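Local coordinates for protein geranylgeranyl pyrophosphate synthase (Corynebacterium glutamicum, PDB 3LK5) that probably joins allylic and homoallylic isoprenoid diphosphates in a magnesium-dependent prenyl transfer, building longer polyprenyl chains such as geranylgeranyl diphosphate, at residues R175-E186 and R223-G233; L238-I249 and L345-I353. All blocks are in the same frame, centred on the assembly; numbering follows the deposited sequence.

How the interactions relate
The two contacts show how an all-helical prenyltransferase fold is built up in layers. Interaction 1 pairs helix 170-199 with helix 205-231; interaction 2 pairs helix 236-263 with the end of helix 329-347 and the chain that follows it. They come in series along the sequence, and their centres lie about 15 Å apart. Helices 205-231 and 236-263 follow each other in the chain, and they bring the two contacts together: L225 packs on Y245 and L242, H226 on I239, and A229 on L242. Helix 170-199 also faces the second subunit, so the sequence of layers runs from the dimer interface to the C-terminal helices.

Interaction 1 of 2, residues R175-E186 and R223-G233; sequences RTRDAWRGMRTE and RPLHLGASIAG
Helix segments 175-186 and 223-231 run antiparallel, their axes 8.2 Å apart at closest approach and 171° between their directions, with A179 set against L227 and R175 against S230. This is one helix pair of the all-alpha polyprenyl synthetase fold. At its centre the methyl of A179 lies over one face of the H226 imidazole, a CH-pi contact 3.7 Å from CB to the ring centroid. L227 spreads its two branches along the neighbouring helix: CD1 lies against T176 CB, and CD2 meets the W180 indole edge at CE3. The W180 indole N-H bonds to E160, and helix 87-111 packs against W180 and M183.

An arginine from each helix ties the pair together, R223 near one end, R175 at the other. R223, a knob among A179, G182, M183 and E186, bends at chi2 (-62°) and presents its guanidinium side-on to the E186 carboxylate. R223 NE donates to E186 OE1 at 2.9 Å and R223 NH2 to E186 OE2 at 2.8 Å, both bonds nearly straight and on syn lone pairs, the planes 14° apart. NH1 donates to ND1 of H226 in the ring plane, helping fix the rotation of the imidazole that A179 covers. R175 reaches the last turn of helix 205-231, closed by the G233 Schellman motif. R175 NE donates nearly along the C=O direction to S230 O, which also accepts from G233 N, and R175 NH1 donates to I231 O from above the carbonyl plane. Between the helices a water donates to R175 O, accepts from A179 N and lies 2.8 Å from S230 OG.

Interaction 2 of 2, residues L238-I249 and L345-I353; sequences LIDALLHYGHDI and LAHLDDVDI
A241 lies against the end of helix 329-347, its CA 5.4 Å from that of H347, and the residues beyond that helix, up to I353, run on past L238. The contact joins helix 236-263 to the C-terminal part of this all-helical fold. Its tight apolar part starts at A241, whose CB touches CG1 of V351 at 3.6 Å and rests against the backbone oxygen of H347. L238 CD1 touches both V351 CG1 and I353 CG1, which lie side by side in front of it; its side chain crosses each of theirs at about a right angle. CG of L348 lies 3.7 Å from CD1 of Y245, and I249 CG1 sits over the centre of one face of that ring. Looser spacing appears at L242 CD2, 4.4 Å from L348 CD2. The Y245 hydroxyl bonds to the backbone oxygen of L361 and to Y69; helix 205-231 packs on L242, Y245 and I249, and helix 355-369 on Y245, I249, L345 and L348.

Toward solvent the contact is more polar and water-bridged, yet still close. The rings of H244 and H347 form an offset stack, centroids 4.5 Å apart and planes 8° from parallel, with H244 CB almost on the H347 ring normal. For H347, chi1 of -73° turns the imidazole away from its own carbonyl carbon and across H244. A water lies 2.7 Å from both D248 OD2 and H347 NE2. Through it the D248 carboxylate could modestly raise the basicity of H347, though its bonds to S343 and H247 would temper this.

Interaction 1 of 2, residues R175-E186 and R223-G233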
loop_
_atom_site.group_PDB
_atom_site.type_symbol
_atom_site.label_atom_id
_atom_site.label_comp_id
_atom_site.label_asym_id
_atom_site.label_seq_id
_atom_site.Cartn_x
_atom_site.Cartn_y
_atom_site.Cartn_z
ATOM N N ARG A 175 16.044 -12.748 7.422
ATOM C CA ARG A 175 16.826 -11.777 8.189
ATOM C C ARG A 175 16.308 -10.353 7.963
ATOM O O ARG A 175 16.458 -9.522 8.849
ATOM C CB ARG A 175 18.335 -11.835 7.838
ATOM C CG ARG A 175 19.078 -13.060 8.458
ATOM C CD ARG A 175 20.631 -12.907 8.385
ATOM N NE ARG A 175 21.097 -12.745 7.009
ATOM C CZ ARG A 175 21.416 -13.762 6.201
ATOM N NH1 ARG A 175 21.845 -13.528 4.951
ATOM N NH2 ARG A 175 21.314 -15.021 6.634
ATOM N N THR A 176 15.725 -10.094 6.795
ATOM C CA THR A 176 15.193 -8.753 6.465
ATOM C C THR A 176 13.985 -8.349 7.327
ATOM O O THR A 176 13.673 -7.165 7.391
ATOM C CB THR A 176 14.771 -8.568 4.980
ATOM O OG1 THR A 176 13.623 -9.388 4.656
ATOM C CG2 THR A 176 15.937 -8.870 4.006
ATOM N N ARG A 177 13.344 -9.296 8.011
ATOM C CA ARG A 177 12.019 -8.987 8.600
ATOM C C ARG A 177 12.047 -7.797 9.571
ATOM O O ARG A 177 11.246 -6.862 9.436
ATOM C CB ARG A 177 11.407 -10.221 9.294
ATOM C CG ARG A 177 10.962 -11.393 8.371
ATOM C CD ARG A 177 9.975 -10.904 7.321
ATOM N NE ARG A 177 8.816 -10.194 7.913
ATOM C CZ ARG A 177 8.157 -9.241 7.262
ATOM N NH1 ARG A 177 8.575 -8.871 6.037
ATOM N NH2 ARG A 177 7.114 -8.633 7.846
ATOM N N ASP A 178 12.985 -7.802 10.536
ATOM C CA ASP A 178 12.965 -6.757 11.583
ATOM C C ASP A 178 13.072 -5.359 10.963
ATOM O O ASP A 178 12.291 -4.446 11.297
ATOM C CB ASP A 178 14.072 -6.968 12.642
ATOM C CG ASP A 178 13.807 -8.178 13.547
ATOM O OD1 ASP A 178 12.655 -8.655 13.611
ATOM O OD2 ASP A 178 14.742 -8.662 14.231
ATOM N N ALA A 179 14.033 -5.173 10.060
ATOM C CA ALA A 179 14.217 -3.873 9.461
ATOM C C ALA A 179 13.053 -3.500 8.566
ATOM O O ALA A 179 12.599 -2.354 8.579
ATOM C CB ALA A 179 15.543 -3.818 8.634
ATOM N N TRP A 180 12.584 -4.458 7.763
ATOM C CA TRP A 180 11.531 -4.141 6.794
ATOM C C TRP A 180 10.172 -3.950 7.471
ATOM O O TRP A 180 9.408 -3.009 7.102
ATOM C CB TRP A 180 11.427 -5.306 5.788
ATOM C CG TRP A 180 10.526 -5.073 4.580
ATOM C CD1 TRP A 180 9.252 -5.531 4.410
ATOM C CD2 TRP A 180 10.896 -4.437 3.349
ATOM N NE1 TRP A 180 8.787 -5.194 3.148
ATOM C CE2 TRP A 180 9.775 -4.506 2.488
ATOM C CE3 TRP A 180 12.085 -3.817 2.896
ATOM C CZ2 TRP A 180 9.788 -3.986 1.162
ATOM C CZ3 TRP A 180 12.123 -3.299 1.575
ATOM C CH2 TRP A 180 10.971 -3.382 0.731
ATOM N N ARG A 181 9.862 -4.813 8.444
ATOM C CA ARG A 181 8.620 -4.631 9.238
ATOM C C ARG A 181 8.693 -3.264 9.978
ATOM O O ARG A 181 7.748 -2.464 9.908
ATOM C CB ARG A 181 8.460 -5.772 10.254
ATOM C CG ARG A 181 7.157 -5.703 11.121
ATOM C CD ARG A 181 7.323 -6.598 12.424
ATOM N NE ARG A 181 7.781 -7.926 12.023
ATOM C CZ ARG A 181 8.928 -8.464 12.428
ATOM N NH1 ARG A 181 9.721 -7.838 13.317
ATOM N NH2 ARG A 181 9.248 -9.636 11.977
ATOM N N GLY A 182 9.839 -3.000 10.623
ATOM C CA GLY A 182 10.005 -1.718 11.391
ATOM C C GLY A 182 9.827 -0.513 10.479
ATOM O O GLY A 182 9.000 0.365 10.746
HETATM N N MSE A 183 10.548 -0.486 9.356
HETATM C CA MSE A 183 10.568 0.658 8.486
HETATM C C MSE A 183 9.184 1.070 8.002
HETATM O O MSE A 183 8.847 2.254 8.012
HETATM C CB MSE A 183 11.413 0.350 7.240
HETATM C CG MSE A 183 11.438 1.495 6.283
HETATM SE SE MSE A 183 12.583 0.952 4.751
HETATM C CE MSE A 183 11.449 -0.480 4.070
ATOM N N ARG A 184 8.384 0.108 7.550
ATOM C CA ARG A 184 7.090 0.444 6.904
ATOM C C ARG A 184 6.065 0.885 7.946
ATOM O O ARG A 184 5.291 1.808 7.708
ATOM C CB ARG A 184 6.581 -0.744 6.027
ATOM C CG ARG A 184 7.417 -0.780 4.714
ATOM C CD ARG A 184 7.784 -2.224 4.281
ATOM N NE ARG A 184 6.594 -3.083 4.089
ATOM C CZ ARG A 184 6.136 -3.986 4.964
ATOM N NH1 ARG A 184 6.706 -4.160 6.169
ATOM N NH2 ARG A 184 5.092 -4.759 4.604
ATOM N N THR A 185 6.071 0.270 9.116
ATOM C CA THR A 185 5.139 0.736 10.159
ATOM C C THR A 185 5.580 2.132 10.640
ATOM O O THR A 185 4.744 3.020 10.876
ATOM C CB THR A 185 5.041 -0.280 11.288
ATOM O OG1 THR A 185 4.303 -1.413 10.782
ATOM C CG2 THR A 185 4.261 0.315 12.508
ATOM N N GLU A 186 6.898 2.305 10.801
ATOM C CA GLU A 186 7.434 3.585 11.318
ATOM C C GLU A 186 7.153 4.761 10.391
ATOM O O GLU A 186 6.729 5.835 10.850
ATOM C CB GLU A 186 8.938 3.431 11.636
ATOM C CG GLU A 186 9.171 2.626 12.925
ATOM C CD GLU A 186 10.555 1.955 13.043
ATOM O OE1 GLU A 186 11.428 2.063 12.149
ATOM O OE2 GLU A 186 10.745 1.207 14.023
ATOM N N ARG A 223 16.686 2.449 9.108
ATOM C CA ARG A 223 16.196 1.157 8.648
ATOM C C ARG A 223 16.809 0.687 7.303
ATOM O O ARG A 223 17.037 -0.505 7.165
ATOM C CB ARG A 223 14.654 1.056 8.614
ATOM C CG ARG A 223 13.951 1.183 9.988
ATOM C CD ARG A 223 14.361 0.076 10.936
ATOM N NE ARG A 223 13.519 0.113 12.155
ATOM C CZ ARG A 223 13.771 -0.602 13.249
ATOM N NH1 ARG A 223 14.805 -1.454 13.296
ATOM N NH2 ARG A 223 12.957 -0.516 14.305
ATOM N N PRO A 224 17.050 1.590 6.319
ATOM C CA PRO A 224 17.780 1.085 5.134
ATOM C C PRO A 224 19.135 0.480 5.546
ATOM O O PRO A 224 19.487 -0.567 5.057
ATOM C CB PRO A 224 17.945 2.357 4.265
ATOM C CG PRO A 224 16.592 3.082 4.527
ATOM C CD PRO A 224 16.492 2.941 6.074
ATOM N N LEU A 225 19.890 1.136 6.436
ATOM C CA LEU A 225 21.185 0.554 6.889
ATOM C C LEU A 225 20.962 -0.806 7.522
ATOM O O LEU A 225 21.692 -1.759 7.252
ATOM C CB LEU A 225 21.869 1.434 7.968
ATOM C CG LEU A 225 22.561 2.659 7.314
ATOM C CD1 LEU A 225 22.846 3.762 8.381
ATOM C CD2 LEU A 225 23.832 2.295 6.532
ATOM N N HIS A 226 19.966 -0.856 8.407
ATOM C CA HIS A 226 19.590 -2.097 9.083
ATOM C C HIS A 226 19.261 -3.189 8.058
ATOM O O HIS A 226 19.750 -4.315 8.156
ATOM C CB HIS A 226 18.395 -1.817 10.036
ATOM C CG HIS A 226 18.045 -2.965 10.929
ATOM N ND1 HIS A 226 16.971 -2.933 11.801
ATOM C CD2 HIS A 226 18.589 -4.201 11.044
ATOM C CE1 HIS A 226 16.877 -4.106 12.416
ATOM N NE2 HIS A 226 17.851 -4.885 11.979
ATOM N N LEU A 227 18.449 -2.839 7.058
ATOM C CA LEU A 227 18.067 -3.818 6.030
ATOM C C LEU A 227 19.302 -4.403 5.302
ATOM O O LEU A 227 19.454 -5.636 5.171
ATOM C CB LEU A 227 17.106 -3.127 5.039
ATOM C CG LEU A 227 16.694 -3.938 3.811
ATOM C CD1 LEU A 227 15.914 -5.196 4.340
ATOM C CD2 LEU A 227 15.844 -3.081 2.818
ATOM N N GLY A 228 20.159 -3.512 4.813
ATOM C CA GLY A 228 21.378 -3.943 4.105
ATOM C C GLY A 228 22.266 -4.788 4.997
ATOM O O GLY A 228 22.765 -5.848 4.576
ATOM N N ALA A 229 22.458 -4.347 6.243
ATOM C CA ALA A 229 23.276 -5.136 7.183
ATOM C C ALA A 229 22.693 -6.508 7.498
ATOM O O ALA A 229 23.445 -7.497 7.587
ATOM C CB ALA A 229 23.592 -4.333 8.498
ATOM N N SER A 230 21.363 -6.591 7.643
ATOM C CA SER A 230 20.696 -7.882 7.888
ATOM C C SER A 230 20.866 -8.822 6.702
ATOM O O SER A 230 21.103 -10.015 6.884
ATOM C CB SER A 230 19.188 -7.658 8.167
ATOM O OG SER A 230 19.057 -7.034 9.440
ATOM N N ILE A 231 20.797 -8.276 5.492
ATOM C CA ILE A 231 20.982 -9.119 4.273
ATOM C C ILE A 231 22.373 -9.777 4.307
ATOM O O ILE A 231 22.517 -10.979 3.991
ATOM C CB ILE A 231 20.758 -8.309 2.994
ATOM C CG1 ILE A 231 19.277 -7.925 2.894
ATOM C CG2 ILE A 231 21.196 -9.118 1.695
ATOM C CD1 ILE A 231 18.980 -6.842 1.843
ATOM N N ALA A 232 23.362 -9.003 4.768
ATOM C CA ALA A 232 24.768 -9.457 4.847
ATOM C C ALA A 232 25.057 -10.296 6.084
ATOM O O ALA A 232 26.143 -10.857 6.200
ATOM C CB ALA A 232 25.722 -8.252 4.800
ATOM N N GLY A 233 24.092 -10.425 6.987
ATOM C CA GLY A 233 24.284 -11.282 8.165
ATOM C C GLY A 233 25.083 -10.545 9.225
ATOM O O GLY A 233 25.769 -11.175 10.046
HETATM O O HOH W 1 16.296 -6.988 9.652
#

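Interaction 2 of 2, residues L238-I249 and L345-I353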
loop_
_atom_site.group_PDB
_atom_site.type_symbol
_atom_site.label_atom_id
_atom_site.label_comp_id
_atom_site.label_asym_id
_atom_site.label_seq_id
_atom_site.Cartn_x
_atom_site.Cartn_y
_atom_site.Cartn_z
ATOM N N LEU A 238 27.343 -4.435 15.106
ATOM C CA LEU A 238 27.442 -3.618 13.917
ATOM C C LEU A 238 26.090 -2.962 13.621
ATOM O O LEU A 238 26.017 -1.766 13.382
ATOM C CB LEU A 238 27.903 -4.460 12.714
ATOM C CG LEU A 238 27.734 -3.599 11.445
ATOM C CD1 LEU A 238 28.923 -2.670 11.273
ATOM C CD2 LEU A 238 27.574 -4.446 10.259
ATOM N N ILE A 239 25.019 -3.746 13.671
ATOM C CA ILE A 239 23.684 -3.194 13.444
ATOM C C ILE A 239 23.376 -2.071 14.460
ATOM O O ILE A 239 22.764 -1.050 14.125
ATOM C CB ILE A 239 22.608 -4.320 13.498
ATOM C CG1 ILE A 239 22.720 -5.185 12.227
ATOM C CG2 ILE A 239 21.209 -3.705 13.590
ATOM C CD1 ILE A 239 21.778 -6.443 12.186
ATOM N N ASP A 240 23.787 -2.269 15.714
ATOM C CA ASP A 240 23.541 -1.233 16.727
ATOM C C ASP A 240 24.228 0.092 16.382
ATOM O O ASP A 240 23.621 1.187 16.489
ATOM C CB ASP A 240 23.993 -1.731 18.116
ATOM C CG ASP A 240 23.291 -1.006 19.223
ATOM O OD1 ASP A 240 23.946 -0.202 19.913
ATOM O OD2 ASP A 240 22.065 -1.200 19.375
ATOM N N ALA A 241 25.493 0.006 15.968
ATOM C CA ALA A 241 26.241 1.209 15.581
ATOM C C ALA A 241 25.608 1.926 14.400
ATOM O O ALA A 241 25.487 3.158 14.416
ATOM C CB ALA A 241 27.677 0.884 15.291
ATOM N N LEU A 242 25.194 1.151 13.373
ATOM C CA LEU A 242 24.523 1.717 12.199
ATOM C C LEU A 242 23.174 2.374 12.520
ATOM O O LEU A 242 22.816 3.454 11.973
ATOM C CB LEU A 242 24.327 0.610 11.143
ATOM C CG LEU A 242 25.630 -0.000 10.616
ATOM C CD1 LEU A 242 25.294 -1.109 9.559
ATOM C CD2 LEU A 242 26.584 1.056 10.031
ATOM N N LEU A 243 22.410 1.731 13.403
ATOM C CA LEU A 243 21.107 2.253 13.789
ATOM C C LEU A 243 21.257 3.558 14.569
ATOM O O LEU A 243 20.437 4.457 14.394
ATOM C CB LEU A 243 20.286 1.229 14.616
ATOM C CG LEU A 243 19.590 0.115 13.810
ATOM C CD1 LEU A 243 19.050 -0.993 14.793
ATOM C CD2 LEU A 243 18.467 0.672 12.922
ATOM N N HIS A 244 22.291 3.653 15.400
ATOM C CA HIS A 244 22.549 4.912 16.134
ATOM C C HIS A 244 22.977 6.013 15.181
ATOM O O HIS A 244 22.494 7.137 15.255
ATOM C CB HIS A 244 23.630 4.714 17.190
ATOM C CG HIS A 244 23.149 4.091 18.458
ATOM N ND1 HIS A 244 22.271 4.727 19.311
ATOM C CD2 HIS A 244 23.507 2.939 19.080
ATOM C CE1 HIS A 244 22.066 3.970 20.379
ATOM N NE2 HIS A 244 22.811 2.883 20.271
ATOM N N TYR A 245 23.908 5.693 14.287
ATOM C CA TYR A 245 24.239 6.618 13.205
ATOM C C TYR A 245 23.002 7.073 12.446
ATOM O O TYR A 245 22.790 8.280 12.220
ATOM C CB TYR A 245 25.261 5.964 12.252
ATOM C CG TYR A 245 25.482 6.657 10.914
ATOM C CD1 TYR A 245 26.606 7.493 10.700
ATOM C CD2 TYR A 245 24.568 6.457 9.843
ATOM C CE1 TYR A 245 26.820 8.084 9.431
ATOM C CE2 TYR A 245 24.740 7.052 8.611
ATOM C CZ TYR A 245 25.873 7.857 8.396
ATOM O OH TYR A 245 26.008 8.405 7.141
ATOM N N GLY A 246 22.151 6.136 12.065
ATOM C CA GLY A 246 20.992 6.492 11.248
ATOM C C GLY A 246 20.027 7.381 12.035
ATOM O O GLY A 246 19.366 8.255 11.456
ATOM N N HIS A 247 19.884 7.107 13.329
ATOM C CA HIS A 247 18.963 7.891 14.166
ATOM C C HIS A 247 19.450 9.365 14.212
ATOM O O HIS A 247 18.681 10.289 13.885
ATOM C CB HIS A 247 18.899 7.313 15.590
ATOM C CG HIS A 247 18.237 8.208 16.601
ATOM N ND1 HIS A 247 18.917 9.189 17.304
ATOM C CD2 HIS A 247 16.963 8.226 17.073
ATOM C CE1 HIS A 247 18.081 9.799 18.133
ATOM N NE2 HIS A 247 16.891 9.234 18.014
ATOM N N ASP A 248 20.724 9.542 14.553
ATOM C CA ASP A 248 21.317 10.897 14.683
ATOM C C ASP A 248 21.418 11.645 13.355
ATOM O O ASP A 248 20.946 12.775 13.229
ATOM C CB ASP A 248 22.683 10.823 15.338
ATOM C CG ASP A 248 22.617 10.403 16.787
ATOM O OD1 ASP A 248 21.511 10.240 17.355
ATOM O OD2 ASP A 248 23.685 10.227 17.372
ATOM N N ILE A 249 22.001 11.003 12.344
ATOM C CA ILE A 249 22.103 11.636 11.043
ATOM C C ILE A 249 20.712 11.847 10.394
ATOM O O ILE A 249 20.486 12.850 9.717
ATOM C CB ILE A 249 23.095 10.845 10.104
ATOM C CG1 ILE A 249 24.479 10.677 10.781
ATOM C CG2 ILE A 249 23.207 11.548 8.716
ATOM C CD1 ILE A 249 25.103 12.052 11.380
ATOM N N LEU A 345 28.342 10.522 13.613
ATOM C CA LEU A 345 29.628 10.079 13.080
ATOM C C LEU A 345 30.425 9.248 14.078
ATOM O O LEU A 345 31.043 8.237 13.704
ATOM C CB LEU A 345 30.464 11.269 12.622
ATOM C CG LEU A 345 29.953 12.065 11.429
ATOM C CD1 LEU A 345 30.864 13.256 11.227
ATOM C CD2 LEU A 345 29.938 11.175 10.195
ATOM N N ALA A 346 30.378 9.660 15.354
ATOM C CA ALA A 346 31.124 8.979 16.427
ATOM C C ALA A 346 30.700 7.532 16.570
ATOM O O ALA A 346 31.528 6.661 16.840
ATOM C CB ALA A 346 30.956 9.712 17.783
ATOM N N HIS A 347 29.404 7.275 16.371
ATOM C CA HIS A 347 28.888 5.908 16.364
ATOM C C HIS A 347 29.582 4.948 15.391
ATOM O O HIS A 347 29.707 3.768 15.693
ATOM C CB HIS A 347 27.364 5.889 16.190
ATOM C CG HIS A 347 26.632 6.328 17.412
ATOM N ND1 HIS A 347 26.595 5.570 18.565
ATOM C CD2 HIS A 347 25.895 7.434 17.664
ATOM C CE1 HIS A 347 25.875 6.195 19.478
ATOM N NE2 HIS A 347 25.433 7.329 18.957
ATOM N N LEU A 348 30.070 5.447 14.268
ATOM C CA LEU A 348 30.820 4.609 13.325
ATOM C C LEU A 348 32.179 4.099 13.827
ATOM O O LEU A 348 32.714 3.131 13.282
ATOM C CB LEU A 348 31.044 5.351 12.008
ATOM C CG LEU A 348 29.798 5.820 11.285
ATOM C CD1 LEU A 348 30.241 6.653 10.070
ATOM C CD2 LEU A 348 28.951 4.614 10.875
ATOM N N ASP A 349 32.734 4.754 14.842
ATOM C CA ASP A 349 34.032 4.343 15.386
ATOM C C ASP A 349 33.872 3.249 16.414
ATOM O O ASP A 349 34.864 2.760 16.957
ATOM C CB ASP A 349 34.736 5.521 16.069
ATOM C CG ASP A 349 34.906 6.713 15.160
ATOM O OD1 ASP A 349 35.179 6.515 13.962
ATOM O OD2 ASP A 349 34.762 7.858 15.652
ATOM N N ASP A 350 32.625 2.879 16.689
ATOM C CA ASP A 350 32.321 1.949 17.784
ATOM C C ASP A 350 32.413 0.475 17.397
ATOM O O ASP A 350 32.318 -0.391 18.252
ATOM C CB ASP A 350 30.945 2.265 18.390
ATOM C CG ASP A 350 30.982 3.495 19.292
ATOM O OD1 ASP A 350 32.083 3.980 19.627
ATOM O OD2 ASP A 350 29.913 3.984 19.672
ATOM N N VAL A 351 32.588 0.206 16.105
ATOM C CA VAL A 351 32.695 -1.157 15.616
ATOM C C VAL A 351 33.630 -1.112 14.416
ATOM O O VAL A 351 33.898 -0.033 13.881
ATOM C CB VAL A 351 31.282 -1.727 15.229
ATOM C CG1 VAL A 351 30.647 -0.882 14.139
ATOM C CG2 VAL A 351 31.371 -3.190 14.801
ATOM N N ASP A 352 34.134 -2.267 13.999
ATOM C CA ASP A 352 34.996 -2.303 12.843
ATOM C C ASP A 352 34.175 -2.289 11.557
ATOM O O ASP A 352 33.283 -3.120 11.369
ATOM C CB ASP A 352 35.944 -3.510 12.881
ATOM C CG ASP A 352 36.911 -3.519 11.702
ATOM O OD1 ASP A 352 37.523 -2.454 11.414
ATOM O OD2 ASP A 352 37.045 -4.579 11.049
ATOM N N ILE A 353 34.489 -1.335 10.686
ATOM C CA ILE A 353 33.832 -1.183 9.371
ATOM C C ILE A 353 34.963 -1.000 8.348
ATOM O O ILE A 353 35.929 -0.300 8.651
ATOM C CB ILE A 353 32.919 0.070 9.393
ATOM C CG1 ILE A 353 31.653 -0.219 10.190
ATOM C CG2 ILE A 353 32.534 0.533 7.984
ATOM C CD1 ILE A 353 30.919 1.034 10.603
HETATM O O HOH W 2 23.813 9.273 19.942
#